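Side-chain contact in glucose-6-phosphate isomerase (Chlamydia trachomatis D/UW-3/CX, PDB 6OTU), which catalyses the reversible isomerisation of glucose-6-phosphate to fructose-6-phosphate: residues Val153-Gly158 against Glu223-Ala228. Numbering follows the deposited sequence.
Sequences VQIGIG and ELFRQA. With G6Q (glucose-6-phosphate), chain E.
Phe225 of helix 216-231 lays its ring against Ile155 and Val153 of strand 151-155. The contact is wholly apolar. No hydrogen bond joins the two segments.

The end methyl of Ile155 sits over one face of the ring. Ile155 CD1 lies 4.3 Å from the centroid of the Phe225 ring and 28° off its normal, a CH-pi contact. It is displaced toward the root of the ring, with Ile155 CD1 3.9 Å from Phe225 CD1 and nearly as close to CG. The extended chain of Ile155 (chi2 -179°) carries this methyl out from the strand to the ring. The two side chains run past each other in opposite directions.

Val153 meets the far end of the same ring. Val153 CG1 approaches obliquely and lies 3.9 Å from Phe225 CZ, with CE2 next nearest. With chi1 at 176°, the CG1 branch of Val153 points away from its own backbone N and reaches the ring. Val153 and Ile155 both turn toward the helix, as residues two apart on one strand do, and between them they touch both ends of the ring. Gln154 lies on the other side of the strand, where its NE2 donates to Ser160 O.

Farther along, the chain reaches the substrate pocket. Ile157 O comes within 3.3 Å of C6 of glucose-6-phosphate, and Gly158 CA within 3.4 Å of the sugar O3. The phenylalanine contact itself lies away from the sugar.

Strand 151-155 is an inner strand of a parallel five-stranded sheet, between 180-184 and 204-209, in the alpha/beta fold of the sugar isomerase (SIS) domain. Helix 216-231 packs on one face of this sheet. Val206 and Val184 of the flanking strands also touch Phe225, and Leu196 of helix 189-196 and Ile199 of the loop after it touch the buried ring as well.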
ATOM      1  N   VAL A 153      -3.515   2.203 -23.613  1.00 41.47           N
ATOM      2  CA  VAL A 153      -4.335   1.736 -22.491  1.00 38.65           C
ATOM      3  C   VAL A 153      -4.090   0.247 -22.302  1.00 30.60           C
ATOM      4  O   VAL A 153      -4.461  -0.563 -23.158  1.00 30.87           O
ATOM      5  CB  VAL A 153      -5.828   2.004 -22.711  1.00 39.42           C
ATOM      6  CG1 VAL A 153      -6.637   1.418 -21.554  1.00 30.70           C
ATOM      7  CG2 VAL A 153      -6.084   3.505 -22.857  1.00 36.13           C
ATOM      8  N   GLN A 154      -3.471  -0.125 -21.191  1.00 33.36           N
ATOM      9  CA  GLN A 154      -3.237  -1.532 -20.901  1.00 34.24           C
ATOM     10  C   GLN A 154      -4.418  -2.077 -20.115  1.00 31.77           C
ATOM     11  O   GLN A 154      -4.689  -1.622 -19.000  1.00 30.11           O
ATOM     12  CB  GLN A 154      -1.942  -1.736 -20.121  1.00 37.25           C
ATOM     13  CG  GLN A 154      -1.632  -3.190 -19.838  1.00 39.30           C
ATOM     14  CD  GLN A 154      -0.170  -3.553 -20.073  1.00 40.18           C
ATOM     15  OE1 GLN A 154       0.481  -3.041 -20.997  1.00 34.10           O
ATOM     16  NE2 GLN A 154       0.349  -4.459 -19.245  1.00 35.82           N
ATOM     17  N   ILE A 155      -5.121  -3.036 -20.709  1.00 30.61           N
ATOM     18  CA  ILE A 155      -6.203  -3.766 -20.067  1.00 37.10           C
ATOM     19  C   ILE A 155      -5.629  -5.084 -19.572  1.00 39.60           C
ATOM     20  O   ILE A 155      -5.125  -5.889 -20.364  1.00 42.66           O
ATOM     21  CB  ILE A 155      -7.380  -4.002 -21.033  1.00 31.12           C
ATOM     22  CG1 ILE A 155      -8.001  -2.668 -21.469  1.00 31.07           C
ATOM     23  CG2 ILE A 155      -8.424  -4.911 -20.398  1.00 35.34           C
ATOM     24  CD1 ILE A 155      -9.187  -2.800 -22.409  1.00 31.53           C
ATOM     25  N   GLY A 156      -5.699  -5.304 -18.269  1.00 37.75           N
ATOM     26  CA  GLY A 156      -5.120  -6.489 -17.661  1.00 33.92           C
ATOM     27  C   GLY A 156      -5.092  -6.307 -16.163  1.00 38.85           C
ATOM     28  O   GLY A 156      -5.224  -5.195 -15.641  1.00 38.29           O
ATOM     29  N   ILE A 157      -4.914  -7.422 -15.462  1.00 34.77           N
ATOM     30  CA  ILE A 157      -5.019  -7.421 -14.010  1.00 31.61           C
ATOM     31  C   ILE A 157      -3.925  -8.306 -13.434  1.00 31.41           C
ATOM     32  O   ILE A 157      -3.352  -9.151 -14.128  1.00 31.74           O
ATOM     33  CB  ILE A 157      -6.433  -7.887 -13.564  1.00 31.41           C
ATOM     34  CG1 ILE A 157      -6.722  -7.546 -12.087  1.00 31.37           C
ATOM     35  CG2 ILE A 157      -6.637  -9.354 -13.897  1.00 32.04           C
ATOM     36  CD1 ILE A 157      -8.214  -7.722 -11.694  1.00 31.63           C
ATOM     37  N   GLY A 158      -3.626  -8.092 -12.148  1.00 31.39           N
ATOM     38  CA  GLY A 158      -2.655  -8.947 -11.472  1.00 32.66           C
ATOM     39  C   GLY A 158      -1.276  -8.832 -12.097  1.00 36.14           C
ATOM     40  O   GLY A 158      -0.775  -7.730 -12.341  1.00 31.24           O
ATOM     41  N   GLU A 223     -14.337  -5.729 -23.820  1.00 41.17           N
ATOM     42  CA  GLU A 223     -15.655  -5.560 -24.424  1.00 41.67           C
ATOM     43  C   GLU A 223     -16.186  -4.148 -24.191  1.00 42.35           C
ATOM     44  O   GLU A 223     -16.745  -3.538 -25.107  1.00 43.48           O
ATOM     45  CB  GLU A 223     -16.623  -6.618 -23.892  1.00 42.11           C
ATOM     46  CG  GLU A 223     -18.032  -6.540 -24.471  1.00 52.72           C
ATOM     47  CD  GLU A 223     -18.075  -6.693 -25.987  1.00 54.90           C
ATOM     48  OE1 GLU A 223     -17.150  -7.321 -26.553  1.00 51.16           O
ATOM     49  OE2 GLU A 223     -19.042  -6.184 -26.609  1.00 55.55           O
ATOM     50  N   LEU A 224     -15.970  -3.592 -22.990  1.00 39.28           N
ATOM     51  CA  LEU A 224     -16.355  -2.205 -22.729  1.00 43.21           C
ATOM     52  C   LEU A 224     -15.664  -1.237 -23.683  1.00 36.84           C
ATOM     53  O   LEU A 224     -16.261  -0.250 -24.120  1.00 40.06           O
ATOM     54  CB  LEU A 224     -16.030  -1.822 -21.285  1.00 42.74           C
ATOM     55  CG  LEU A 224     -17.160  -1.891 -20.261  1.00 46.03           C
ATOM     56  CD1 LEU A 224     -16.645  -1.400 -18.931  1.00 42.91           C
ATOM     57  CD2 LEU A 224     -18.362  -1.076 -20.703  1.00 49.55           C
ATOM     58  N   PHE A 225     -14.397  -1.485 -23.998  1.00 43.69           N
ATOM     59  CA  PHE A 225     -13.691  -0.565 -24.884  1.00 36.38           C
ATOM     60  C   PHE A 225     -14.102  -0.771 -26.335  1.00 44.29           C
ATOM     61  O   PHE A 225     -14.245   0.207 -27.081  1.00 37.70           O
ATOM     62  CB  PHE A 225     -12.185  -0.730 -24.708  1.00 35.61           C
ATOM     63  CG  PHE A 225     -11.601   0.174 -23.651  1.00 39.19           C
ATOM     64  CD1 PHE A 225     -11.872  -0.040 -22.303  1.00 36.41           C
ATOM     65  CD2 PHE A 225     -10.793   1.248 -24.002  1.00 40.05           C
ATOM     66  CE1 PHE A 225     -11.339   0.804 -21.316  1.00 34.27           C
ATOM     67  CE2 PHE A 225     -10.264   2.097 -23.020  1.00 45.19           C
ATOM     68  CZ  PHE A 225     -10.541   1.866 -21.674  1.00 34.24           C
ATOM     69  N   ARG A 226     -14.317  -2.035 -26.741  1.00 40.67           N
ATOM     70  CA  ARG A 226     -14.783  -2.314 -28.095  1.00 42.34           C
ATOM     71  C   ARG A 226     -16.083  -1.584 -28.380  1.00 42.15           C
ATOM     72  O   ARG A 226     -16.258  -1.037 -29.470  1.00 43.27           O
ATOM     73  CB  ARG A 226     -14.969  -3.821 -28.320  1.00 45.97           C
ATOM     74  CG  ARG A 226     -13.686  -4.640 -28.261  1.00 47.02           C
ATOM     75  CD  ARG A 226     -13.527  -5.604 -29.429  1.00 52.65           C
ATOM     76  NE  ARG A 226     -12.213  -6.254 -29.383  1.00 55.05           N
ATOM     77  CZ  ARG A 226     -11.407  -6.413 -30.432  1.00 55.61           C
ATOM     78  NH1 ARG A 226     -11.774  -5.975 -31.638  1.00 57.34           N
ATOM     79  NH2 ARG A 226     -10.230  -7.017 -30.275  1.00 45.91           N
ATOM     80  N   GLN A 227     -16.999  -1.559 -27.404  1.00 43.80           N
ATOM     81  CA  GLN A 227     -18.272  -0.867 -27.583  1.00 43.74           C
ATOM     82  C   GLN A 227     -18.072   0.634 -27.710  1.00 47.46           C
ATOM     83  O   GLN A 227     -18.765   1.289 -28.496  1.00 50.18           O
ATOM     84  CB  GLN A 227     -19.219  -1.181 -26.427  1.00 47.54           C
ATOM     85  CG  GLN A 227     -19.376  -2.665 -26.169  1.00 62.21           C
ATOM     86  CD  GLN A 227     -20.805  -3.099 -25.984  1.00 72.32           C
ATOM     87  OE1 GLN A 227     -21.210  -3.499 -24.890  1.00 69.40           O
ATOM     88  NE2 GLN A 227     -21.584  -3.034 -27.059  1.00 80.95           N
ATOM     89  N   ALA A 228     -17.126   1.195 -26.949  1.00 39.31           N
ATOM     90  CA  ALA A 228     -16.888   2.632 -27.019  1.00 39.42           C
ATOM     91  C   ALA A 228     -16.374   3.035 -28.399  1.00 47.07           C
ATOM     92  O   ALA A 228     -16.819   4.048 -28.953  1.00 44.83           O
ATOM     93  CB  ALA A 228     -15.925   3.067 -25.905  1.00 38.45           C
TER
HETATM   94  C1  G6Q E 604       0.223 -14.046 -11.622  1.00 50.79           C
HETATM   95  C2  G6Q E 604      -1.178 -14.499 -11.204  1.00 54.40           C
HETATM   96  C3  G6Q E 604      -2.273 -13.486 -11.518  1.00 43.73           C
HETATM   97  C4  G6Q E 604      -2.573 -13.335 -13.015  1.00 33.23           C
HETATM   98  C5  G6Q E 604      -3.889 -12.592 -13.247  1.00 32.86           C
HETATM   99  C6  G6Q E 604      -4.120 -12.268 -14.704  1.00 30.57           C
HETATM  100  O1  G6Q E 604       1.127 -14.811 -11.555  1.00 45.79           O
HETATM  101  O2  G6Q E 604      -1.505 -15.748 -11.802  1.00 65.05           O
HETATM  102  O3  G6Q E 604      -1.921 -12.209 -10.980  1.00 43.87           O
HETATM  103  O4  G6Q E 604      -1.520 -12.621 -13.658  1.00 28.98           O
HETATM  104  O5  G6Q E 604      -4.965 -13.379 -12.727  1.00 33.71           O
HETATM  105  O6  G6Q E 604      -4.069 -13.515 -15.450  1.00 37.13           O
HETATM  106  P   G6Q E 604      -4.070 -13.478 -17.066  1.00 39.08           P
HETATM  107  O1P G6Q E 604      -2.799 -12.758 -17.485  1.00 36.08           O
HETATM  108  O2P G6Q E 604      -4.074 -14.947 -17.472  1.00 46.74           O
HETATM  109  O3P G6Q E 604      -5.325 -12.743 -17.490  1.00 36.59           O